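Side-chain contacts in ssDNA binding protein (Aeropyrum pernix, PDB 4PSN), which binds single-stranded DNA, probably by trapping it in a system of tunnels formed between its subunits: residues C[23-26]-C[27-31]; C[36-40]-C[41-45]; C[55-59]-C[60-64]. One frame throughout, in Å; residues are numbered along the deposited sequence.

Contact 1: residues C[23-26]-C[27-31]; sequences RVLF and AQLRD
Leu25 and Leu29, one helical turn apart, meet through their CD1 methyls, Leu25 CD1 to Leu29 CD1 at 3.7 Å, with the two side chains set at a slant to each other. Leu25 reaches its partner because CG stands opposite the backbone N (chi1 -171°), which swings the branched end forward although the CB itself leads away. Both leucines are buried. On a neighbouring flank Val24 and Gln28 run side by side in the same direction, and the closest approach of their side chains is Val24 CG1 to Gln28 NE2 at 4.0 Å. This is plain alongside packing: the amide spends its polar atoms elsewhere, OE1 on Tyr76 OH and NE2 on Thr6 O, which together fix its rotation. A looser approach joins Phe26 and Arg30, where the bent arginine chain brings NH2 to 4.1 Å from Phe26 CB.

The backbone positions these pairs. Ala27 N bonds to Arg23 O and Gln28 N to Val24 O, each at 155° at the hydrogen, as in a regular alpha helix. The pattern falters at Leu29, whose N gives two weak bonds, 3.0 Å to Leu25 O and 3.3 Å to Phe26 O, and whose backbone leaves helical angles. The helix breaks here, with Leu29 standing as N-cap residue ahead of helix 30-34.

Arg23, at the other end, points off to a salt bridge with Glu205 of the third subunit. Within the chain, Leu25 and Phe26 lie against Val43 of helix 40-61, while Leu25 and Leu29 also rest on Tyr76 of strand 69-78, so this end of helix 17-28 packs beside helix 40-61 and against strand 69-78.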
ATOM      1  N   ARG C  23      -9.515   5.185   8.203  1.00 22.34           N
ATOM      2  CA  ARG C  23      -9.277   3.835   7.695  1.00 28.21           C
ATOM      3  C   ARG C  23      -8.177   3.081   8.439  1.00 31.27           C
ATOM      4  O   ARG C  23      -8.312   1.885   8.712  1.00 28.34           O
ATOM      5  CB  ARG C  23      -9.004   3.863   6.189  1.00 26.32           C
ATOM      6  CG  ARG C  23     -10.267   4.159   5.397  1.00 35.57           C
ATOM      7  CD  ARG C  23      -9.989   4.338   3.918  1.00 45.12           C
ATOM      8  NE  ARG C  23     -11.192   4.755   3.202  1.00 52.91           N
ATOM      9  CZ  ARG C  23     -11.192   5.261   1.972  1.00 57.25           C
ATOM     10  NH1 ARG C  23     -10.049   5.415   1.320  1.00 59.61           N
ATOM     11  NH2 ARG C  23     -12.332   5.617   1.398  1.00 54.88           N
ATOM     12  N   VAL C  24      -7.091   3.780   8.762  1.00 29.47           N
ATOM     13  CA  VAL C  24      -5.994   3.178   9.501  1.00 27.55           C
ATOM     14  C   VAL C  24      -6.433   2.784  10.923  1.00 28.59           C
ATOM     15  O   VAL C  24      -6.068   1.717  11.424  1.00 28.00           O
ATOM     16  CB  VAL C  24      -4.767   4.121   9.549  1.00 26.95           C
ATOM     17  CG1 VAL C  24      -3.705   3.590  10.511  1.00 27.63           C
ATOM     18  CG2 VAL C  24      -4.185   4.329   8.136  1.00 27.93           C
ATOM     19  N   LEU C  25      -7.218   3.638  11.575  1.00 25.04           N
ATOM     20  CA  LEU C  25      -7.652   3.341  12.941  1.00 28.66           C
ATOM     21  C   LEU C  25      -8.552   2.109  12.953  1.00 29.44           C
ATOM     22  O   LEU C  25      -8.438   1.247  13.826  1.00 33.88           O
ATOM     23  CB  LEU C  25      -8.388   4.522  13.559  1.00 22.96           C
ATOM     24  CG  LEU C  25      -8.677   4.345  15.047  1.00 27.80           C
ATOM     25  CD1 LEU C  25      -7.356   4.222  15.804  1.00 32.83           C
ATOM     26  CD2 LEU C  25      -9.483   5.520  15.587  1.00 24.23           C
ATOM     27  N   PHE C  26      -9.449   2.031  11.979  1.00 23.91           N
ATOM     28  CA  PHE C  26     -10.310   0.869  11.870  1.00 27.33           C
ATOM     29  C   PHE C  26      -9.507  -0.404  11.601  1.00 26.16           C
ATOM     30  O   PHE C  26      -9.797  -1.447  12.171  1.00 30.57           O
ATOM     31  CB  PHE C  26     -11.386   1.078  10.806  1.00 25.21           C
ATOM     32  CG  PHE C  26     -12.680   1.621  11.353  1.00 32.00           C
ATOM     33  CD1 PHE C  26     -13.583   0.779  11.998  1.00 34.81           C
ATOM     34  CD2 PHE C  26     -12.999   2.967  11.215  1.00 31.16           C
ATOM     35  CE1 PHE C  26     -14.772   1.272  12.511  1.00 32.72           C
ATOM     36  CE2 PHE C  26     -14.187   3.468  11.717  1.00 35.19           C
ATOM     37  CZ  PHE C  26     -15.080   2.613  12.373  1.00 36.21           C
ATOM     38  N   ALA C  27      -8.506  -0.318  10.733  1.00 30.20           N
ATOM     39  CA  ALA C  27      -7.678  -1.483  10.415  1.00 32.94           C
ATOM     40  C   ALA C  27      -6.929  -1.971  11.648  1.00 33.30           C
ATOM     41  O   ALA C  27      -6.830  -3.176  11.885  1.00 37.74           O
ATOM     42  CB  ALA C  27      -6.705  -1.169   9.296  1.00 34.57           C
ATOM     43  N   GLN C  28      -6.414  -1.033  12.439  1.00 25.95           N
ATOM     44  CA  GLN C  28      -5.645  -1.374  13.626  1.00 26.98           C
ATOM     45  C   GLN C  28      -6.507  -1.921  14.758  1.00 30.58           C
ATOM     46  O   GLN C  28      -6.025  -2.667  15.603  1.00 34.03           O
ATOM     47  CB  GLN C  28      -4.849  -0.159  14.129  1.00 27.29           C
ATOM     48  CG  GLN C  28      -3.721   0.290  13.192  1.00 25.28           C
ATOM     49  CD  GLN C  28      -2.815   1.306  13.846  1.00 30.99           C
ATOM     50  OE1 GLN C  28      -3.155   1.873  14.880  1.00 34.60           O
ATOM     51  NE2 GLN C  28      -1.646   1.527  13.261  1.00 27.71           N
ATOM     52  N   LEU C  29      -7.781  -1.537  14.780  1.00 28.75           N
ATOM     53  CA  LEU C  29      -8.660  -1.894  15.887  1.00 27.91           C
ATOM     54  C   LEU C  29      -9.727  -2.907  15.462  1.00 33.87           C
ATOM     55  O   LEU C  29     -10.716  -3.119  16.164  1.00 36.18           O
ATOM     56  CB  LEU C  29      -9.321  -0.640  16.449  1.00 23.12           C
ATOM     57  CG  LEU C  29      -8.357   0.365  17.096  1.00 33.33           C
ATOM     58  CD1 LEU C  29      -9.130   1.563  17.644  1.00 32.61           C
ATOM     59  CD2 LEU C  29      -7.507  -0.292  18.196  1.00 33.02           C
ATOM     60  N   ARG C  30      -9.524  -3.519  14.303  1.00 33.16           N
ATOM     61  CA  ARG C  30     -10.462  -4.508  13.781  1.00 37.72           C
ATOM     62  C   ARG C  30     -10.685  -5.667  14.760  1.00 37.41           C
ATOM     63  O   ARG C  30     -11.815  -6.117  14.952  1.00 36.90           O
ATOM     64  CB  ARG C  30      -9.983  -5.037  12.434  1.00 41.81           C
ATOM     65  CG  ARG C  30     -11.055  -5.787  11.664  1.00 58.03           C
ATOM     66  CD  ARG C  30     -10.879  -5.638  10.159  1.00 70.30           C
ATOM     67  NE  ARG C  30     -10.999  -4.247   9.724  1.00 80.75           N
ATOM     68  CZ  ARG C  30     -12.115  -3.692   9.250  1.00 87.01           C
ATOM     69  NH1 ARG C  30     -13.232  -4.403   9.138  1.00 88.12           N
ATOM     70  NH2 ARG C  30     -12.111  -2.416   8.883  1.00 86.92           N
ATOM     71  N   ASP C  31      -9.609  -6.137  15.384  1.00 36.26           N
ATOM     72  CA  ASP C  31      -9.697  -7.251  16.320  1.00 46.12           C
ATOM     73  C   ASP C  31     -10.376  -6.862  17.630  1.00 45.00           C
ATOM     74  O   ASP C  31     -11.166  -7.634  18.181  1.00 43.93           O
ATOM     75  CB  ASP C  31      -8.305  -7.820  16.606  1.00 56.13           C
ATOM     76  CG  ASP C  31      -7.725  -8.567  15.421  1.00 63.07           C
ATOM     77  OD1 ASP C  31      -7.910  -8.110  14.274  1.00 66.43           O
ATOM     78  OD2 ASP C  31      -7.090  -9.618  15.640  1.00 68.86           O
TER

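Contact 2: residues C[36-40]-C[41-45]; sequences GELSN and KDVAM
Leu38 lies obliquely over Asp42, its CD2 methyl 3.9 Å from Asp42 OD2, and sends its other methyl, CD1, across Val43 at about a right angle, 4.2 Å from CG2. Beside these contacts the same carboxylate oxygen serves the backbone: Ser39 N donates to Asp42 OD2 at 2.8 Å, nearly straight at 173°. The N-H arrives on the anti side of the carboxylate, well out of its plane.

The reciprocal bond runs from Asp42 N to Ser39 OG, 3.0 Å long with 163° at the hydrogen. Ser39 can accept it because its OG is tucked between its own N and carbonyl carbon (chi1 66°), facing the first turn of the helix. Asp42 in turn has CG beside its backbone N, which directs the carboxylate back at Ser39. An alanine in place of Asp42 removes the carboxylate, and would probably leave Ser39 N without this acceptor and the helix start held from one side only.

Behind the exchange the regular helix takes over, with Val43 N bonded to Ser39 O and Ala44 N to Asn40 O at 2.8 Å. A negative carboxylate at this end would also be expected to suit the helix dipole. Leu38 and Val43 both touch Leu29, and Val43 packs on Ile33 of helix 30-34, so the buried side of the cap faces the preceding helices. Gly36 begins the linking loop with a positive phi, in a Schellman motif that closes helix 30-34. The two crossed bonds between Ser39 and Asp42 make a capping box, here the N-terminal cap of helix 40-61.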
ATOM      1  N   GLY C  36     -15.397  -7.637  20.780  1.00 45.64           N
ATOM      2  CA  GLY C  36     -16.366  -7.022  21.670  1.00 44.32           C
ATOM      3  C   GLY C  36     -15.748  -6.013  22.625  1.00 47.56           C
ATOM      4  O   GLY C  36     -16.448  -5.366  23.406  1.00 53.45           O
ATOM      5  N   GLU C  37     -14.432  -5.866  22.557  1.00 44.63           N
ATOM      6  CA  GLU C  37     -13.726  -4.910  23.405  1.00 49.83           C
ATOM      7  C   GLU C  37     -14.090  -3.461  23.053  1.00 47.95           C
ATOM      8  O   GLU C  37     -14.100  -2.581  23.918  1.00 45.66           O
ATOM      9  CB  GLU C  37     -12.216  -5.121  23.275  1.00 57.59           C
ATOM     10  CG  GLU C  37     -11.383  -4.320  24.256  1.00 66.95           C
ATOM     11  CD  GLU C  37      -9.912  -4.695  24.206  1.00 78.92           C
ATOM     12  OE1 GLU C  37      -9.107  -4.057  24.922  1.00 83.03           O
ATOM     13  OE2 GLU C  37      -9.564  -5.631  23.451  1.00 81.79           O
ATOM     14  N   LEU C  38     -14.364  -3.228  21.771  1.00 46.53           N
ATOM     15  CA  LEU C  38     -14.778  -1.923  21.269  1.00 40.71           C
ATOM     16  C   LEU C  38     -15.897  -2.099  20.255  1.00 40.21           C
ATOM     17  O   LEU C  38     -15.999  -3.136  19.603  1.00 40.24           O
ATOM     18  CB  LEU C  38     -13.610  -1.216  20.578  1.00 40.79           C
ATOM     19  CG  LEU C  38     -12.419  -0.719  21.401  1.00 38.83           C
ATOM     20  CD1 LEU C  38     -11.334  -0.229  20.461  1.00 32.45           C
ATOM     21  CD2 LEU C  38     -12.830   0.373  22.404  1.00 36.61           C
ATOM     22  N   SER C  39     -16.727  -1.072  20.105  1.00 39.40           N
ATOM     23  CA  SER C  39     -17.741  -1.076  19.059  1.00 40.53           C
ATOM     24  C   SER C  39     -17.269  -0.247  17.873  1.00 38.63           C
ATOM     25  O   SER C  39     -16.360   0.580  18.001  1.00 39.10           O
ATOM     26  CB  SER C  39     -19.039  -0.481  19.588  1.00 41.46           C
ATOM     27  OG  SER C  39     -18.853   0.887  19.892  1.00 41.45           O
ATOM     28  N   ASN C  40     -17.893  -0.467  16.721  1.00 35.21           N
ATOM     29  CA  ASN C  40     -17.637   0.359  15.560  1.00 37.00           C
ATOM     30  C   ASN C  40     -17.835   1.827  15.916  1.00 37.49           C
ATOM     31  O   ASN C  40     -17.091   2.687  15.454  1.00 35.12           O
ATOM     32  CB  ASN C  40     -18.549  -0.032  14.400  1.00 40.03           C
ATOM     33  CG  ASN C  40     -18.134  -1.333  13.749  1.00 50.74           C
ATOM     34  OD1 ASN C  40     -16.951  -1.560  13.462  1.00 49.81           O
ATOM     35  ND2 ASN C  40     -19.107  -2.200  13.503  1.00 54.77           N
ATOM     36  N   LYS C  41     -18.830   2.099  16.757  1.00 37.49           N
ATOM     37  CA  LYS C  41     -19.159   3.463  17.161  1.00 38.73           C
ATOM     38  C   LYS C  41     -18.002   4.114  17.908  1.00 37.92           C
ATOM     39  O   LYS C  41     -17.655   5.267  17.638  1.00 28.61           O
ATOM     40  CB  LYS C  41     -20.415   3.477  18.034  1.00 43.79           C
ATOM     41  CG  LYS C  41     -20.886   4.868  18.422  1.00 53.49           C
ATOM     42  CD  LYS C  41     -22.224   4.808  19.157  1.00 61.00           C
ATOM     43  CE  LYS C  41     -22.811   6.203  19.368  1.00 65.71           C
ATOM     44  NZ  LYS C  41     -24.188   6.178  19.953  1.00 67.81           N
ATOM     45  N   ASP C  42     -17.426   3.368  18.855  1.00 35.24           N
ATOM     46  CA  ASP C  42     -16.275   3.812  19.634  1.00 37.31           C
ATOM     47  C   ASP C  42     -15.163   4.276  18.715  1.00 35.07           C
ATOM     48  O   ASP C  42     -14.632   5.376  18.863  1.00 39.94           O
ATOM     49  CB  ASP C  42     -15.724   2.658  20.477  1.00 43.66           C
ATOM     50  CG  ASP C  42     -16.631   2.274  21.625  1.00 47.74           C
ATOM     51  OD1 ASP C  42     -17.282   3.172  22.202  1.00 48.57           O
ATOM     52  OD2 ASP C  42     -16.676   1.071  21.960  1.00 51.78           O
ATOM     53  N   VAL C  43     -14.799   3.407  17.780  1.00 24.97           N
ATOM     54  CA  VAL C  43     -13.734   3.691  16.835  1.00 28.02           C
ATOM     55  C   VAL C  43     -14.082   4.867  15.915  1.00 28.54           C
ATOM     56  O   VAL C  43     -13.239   5.724  15.670  1.00 28.81           O
ATOM     57  CB  VAL C  43     -13.383   2.437  15.995  1.00 32.04           C
ATOM     58  CG1 VAL C  43     -12.249   2.740  15.005  1.00 26.45           C
ATOM     59  CG2 VAL C  43     -13.012   1.257  16.920  1.00 30.23           C
ATOM     60  N   ALA C  44     -15.318   4.906  15.413  1.00 28.61           N
ATOM     61  CA  ALA C  44     -15.747   5.976  14.513  1.00 28.71           C
ATOM     62  C   ALA C  44     -15.649   7.330  15.208  1.00 31.10           C
ATOM     63  O   ALA C  44     -15.240   8.322  14.603  1.00 29.33           O
ATOM     64  CB  ALA C  44     -17.175   5.735  14.009  1.00 26.23           C
HETATM   65  N   MSE C  45     -16.003   7.366  16.488  1.00 29.19           N
HETATM   66  CA  MSE C  45     -15.984   8.617  17.241  1.00 31.66           C
HETATM   67  C   MSE C  45     -14.580   9.051  17.581  1.00 30.19           C
HETATM   68  O   MSE C  45     -14.254  10.242  17.533  1.00 28.62           O
HETATM   69  CB  MSE C  45     -16.786   8.490  18.524  1.00 30.73           C
HETATM   70  CG  MSE C  45     -18.286   8.447  18.306  1.00 43.54           C
HETATM   71 SE   MSE C  45     -19.166   8.134  20.025  1.00128.39          SE
HETATM   72  CE  MSE C  45     -17.914   9.119  21.164  1.00 56.74           C
TER

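Contact 3: residues C[55-59]-C[60-64]; sequences FELLV and NKLKA
Asn60 lies alongside Glu56, the two side chains pointing the same way with their carboxylate and amide planes 38° apart. The carboxylate reaches beyond this pair: Glu56 OE2 makes a salt bridge to Arg52 and a hydrogen bond to Tyr143 of the third subunit. Asn60 N gives a weak bond to Glu56 O.

At Lys61 the backbone N is shared between Glu56 O and Leu57 O, weakly and at 3.1 Å each, while its CB comes 4.0 Å from Leu57 CD1. Leu62 N then skips back five residues to Leu57 O at 2.8 Å, nearly in line with the carbonyl bond. This five-residue span, with the weak one from Lys61 N to Glu56 O, is the evidence for the wider, pi-type turn over 56-59. The Leu62 side chain, with CG beside the backbone N (chi1 -66°), crosses two leucines at a slant: CG is 4.1 Å from Leu57 CD1, and CD1 is 4.0 Å from Leu58 CD2. Leu57 and Leu58 carry the packing on to Val92 of strand 83-97.

Lys63 takes a positive phi, leaving the helix, and its CA meets Val59 O in a C-H...O contact. Ala64 N bonds almost straight, at 172°, to Leu58 O.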
ATOM      1  N   PHE C  55      -8.206  19.019  11.854  1.00 27.38           N
ATOM      2  CA  PHE C  55      -8.680  20.034  10.935  1.00 27.14           C
ATOM      3  C   PHE C  55      -8.179  21.421  11.370  1.00 28.75           C
ATOM      4  O   PHE C  55      -7.701  22.204  10.556  1.00 27.80           O
ATOM      5  CB  PHE C  55     -10.208  20.021  10.825  1.00 24.66           C
ATOM      6  CG  PHE C  55     -10.749  21.107   9.936  1.00 29.98           C
ATOM      7  CD1 PHE C  55     -10.900  20.896   8.583  1.00 31.78           C
ATOM      8  CD2 PHE C  55     -11.079  22.345  10.453  1.00 32.08           C
ATOM      9  CE1 PHE C  55     -11.393  21.899   7.764  1.00 32.49           C
ATOM     10  CE2 PHE C  55     -11.565  23.346   9.638  1.00 30.20           C
ATOM     11  CZ  PHE C  55     -11.719  23.121   8.295  1.00 29.50           C
ATOM     12  N   GLU C  56      -8.273  21.718  12.657  1.00 26.22           N
ATOM     13  CA  GLU C  56      -7.847  23.027  13.147  1.00 30.46           C
ATOM     14  C   GLU C  56      -6.336  23.218  12.999  1.00 34.36           C
ATOM     15  O   GLU C  56      -5.862  24.302  12.639  1.00 33.21           O
ATOM     16  CB  GLU C  56      -8.254  23.221  14.607  1.00 34.30           C
ATOM     17  CG  GLU C  56      -9.746  23.278  14.801  1.00 43.47           C
ATOM     18  CD  GLU C  56     -10.396  24.389  13.978  1.00 49.67           C
ATOM     19  OE1 GLU C  56      -9.765  25.455  13.801  1.00 49.65           O
ATOM     20  OE2 GLU C  56     -11.533  24.186  13.499  1.00 51.73           O
ATOM     21  N   LEU C  57      -5.581  22.166  13.279  1.00 31.15           N
ATOM     22  CA  LEU C  57      -4.125  22.241  13.174  1.00 26.74           C
ATOM     23  C   LEU C  57      -3.687  22.429  11.720  1.00 27.70           C
ATOM     24  O   LEU C  57      -2.932  23.346  11.394  1.00 26.79           O
ATOM     25  CB  LEU C  57      -3.490  20.985  13.767  1.00 27.42           C
ATOM     26  CG  LEU C  57      -1.962  20.854  13.683  1.00 28.91           C
ATOM     27  CD1 LEU C  57      -1.296  22.048  14.336  1.00 25.25           C
ATOM     28  CD2 LEU C  57      -1.461  19.559  14.320  1.00 27.19           C
ATOM     29  N   LEU C  58      -4.167  21.556  10.847  1.00 26.07           N
ATOM     30  CA  LEU C  58      -3.677  21.512   9.475  1.00 28.05           C
ATOM     31  C   LEU C  58      -4.122  22.706   8.661  1.00 30.85           C
ATOM     32  O   LEU C  58      -3.314  23.360   8.005  1.00 37.24           O
ATOM     33  CB  LEU C  58      -4.110  20.212   8.778  1.00 26.30           C
ATOM     34  CG  LEU C  58      -3.388  18.968   9.291  1.00 30.70           C
ATOM     35  CD1 LEU C  58      -3.935  17.699   8.651  1.00 32.82           C
ATOM     36  CD2 LEU C  58      -1.889  19.095   9.035  1.00 35.05           C
ATOM     37  N   VAL C  59      -5.418  22.975   8.703  1.00 29.16           N
ATOM     38  CA  VAL C  59      -6.013  23.978   7.845  1.00 31.11           C
ATOM     39  C   VAL C  59      -5.848  25.386   8.409  1.00 32.52           C
ATOM     40  O   VAL C  59      -5.575  26.317   7.658  1.00 28.35           O
ATOM     41  CB  VAL C  59      -7.512  23.669   7.578  1.00 35.03           C
ATOM     42  CG1 VAL C  59      -8.119  24.707   6.669  1.00 37.99           C
ATOM     43  CG2 VAL C  59      -7.661  22.267   6.965  1.00 36.80           C
ATOM     44  N   ASN C  60      -5.990  25.545   9.726  1.00 28.93           N
ATOM     45  CA  ASN C  60      -5.919  26.883  10.305  1.00 30.18           C
ATOM     46  C   ASN C  60      -4.567  27.290  10.893  1.00 36.76           C
ATOM     47  O   ASN C  60      -4.174  28.458  10.791  1.00 36.83           O
ATOM     48  CB  ASN C  60      -7.027  27.093  11.337  1.00 36.16           C
ATOM     49  CG  ASN C  60      -8.412  26.969  10.733  1.00 45.69           C
ATOM     50  OD1 ASN C  60      -9.317  26.393  11.337  1.00 47.26           O
ATOM     51  ND2 ASN C  60      -8.580  27.496   9.525  1.00 46.08           N
ATOM     52  N   LYS C  61      -3.854  26.345  11.500  1.00 30.07           N
ATOM     53  CA  LYS C  61      -2.594  26.668  12.173  1.00 33.48           C
ATOM     54  C   LYS C  61      -1.383  26.541  11.250  1.00 33.72           C
ATOM     55  O   LYS C  61      -0.514  27.419  11.238  1.00 32.62           O
ATOM     56  CB  LYS C  61      -2.389  25.766  13.385  1.00 36.83           C
ATOM     57  CG  LYS C  61      -3.511  25.842  14.397  1.00 43.40           C
ATOM     58  CD  LYS C  61      -3.224  26.936  15.393  1.00 50.41           C
ATOM     59  CE  LYS C  61      -4.495  27.641  15.802  1.00 57.11           C
ATOM     60  NZ  LYS C  61      -5.311  26.787  16.707  1.00 59.14           N
ATOM     61  N   LEU C  62      -1.313  25.451  10.491  1.00 24.20           N
ATOM     62  CA  LEU C  62      -0.160  25.233   9.630  1.00 24.61           C
ATOM     63  C   LEU C  62      -0.501  25.775   8.269  1.00 30.80           C
ATOM     64  O   LEU C  62       0.359  25.896   7.403  1.00 33.81           O
ATOM     65  CB  LEU C  62       0.172  23.742   9.544  1.00 27.48           C
ATOM     66  CG  LEU C  62       0.647  23.075  10.834  1.00 28.07           C
ATOM     67  CD1 LEU C  62       0.867  21.583  10.602  1.00 33.79           C
ATOM     68  CD2 LEU C  62       1.948  23.730  11.300  1.00 30.64           C
ATOM     69  N   LYS C  63      -1.778  26.089   8.094  1.00 30.38           N
ATOM     70  CA  LYS C  63      -2.287  26.602   6.831  1.00 31.72           C
ATOM     71  C   LYS C  63      -1.892  25.710   5.662  1.00 31.76           C
ATOM     72  O   LYS C  63      -1.382  26.203   4.656  1.00 29.13           O
ATOM     73  CB  LYS C  63      -1.787  28.032   6.586  1.00 38.00           C
ATOM     74  CG  LYS C  63      -2.038  28.972   7.757  1.00 47.17           C
ATOM     75  CD  LYS C  63      -2.742  30.249   7.334  1.00 56.01           C
ATOM     76  CE  LYS C  63      -3.693  30.726   8.440  1.00 64.98           C
ATOM     77  NZ  LYS C  63      -4.355  32.034   8.136  1.00 71.48           N
ATOM     78  N   ALA C  64      -2.129  24.404   5.781  1.00 28.21           N
ATOM     79  CA  ALA C  64      -1.867  23.492   4.656  1.00 30.11           C
ATOM     80  C   ALA C  64      -2.909  23.688   3.559  1.00 34.36           C
ATOM     81  O   ALA C  64      -4.086  23.850   3.845  1.00 36.86           O
ATOM     82  CB  ALA C  64      -1.865  22.039   5.111  1.00 23.54           C
TER

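Overall arrangement
All three contacts belong to one helical layer, in series along the chain. Contacts 1 and 2 adjoin, their centres about 10 Å apart, and touch; contact 3 sits at the far end of helix 40-61, its centre about 27 Å from that of contact 2. Contacts 2 and 3 thus mark the two ends of that helix, by different means: side-chain capping at the start, backbone rearrangement at the finish. Contact 1 instead lies at a break between helices. Each is partly buried, with buried leucines in all three, and in contact 3 a buried carboxylate as well. Contact 3 has most residues near the third subunit, six against one in contact 1 and two in contact 2.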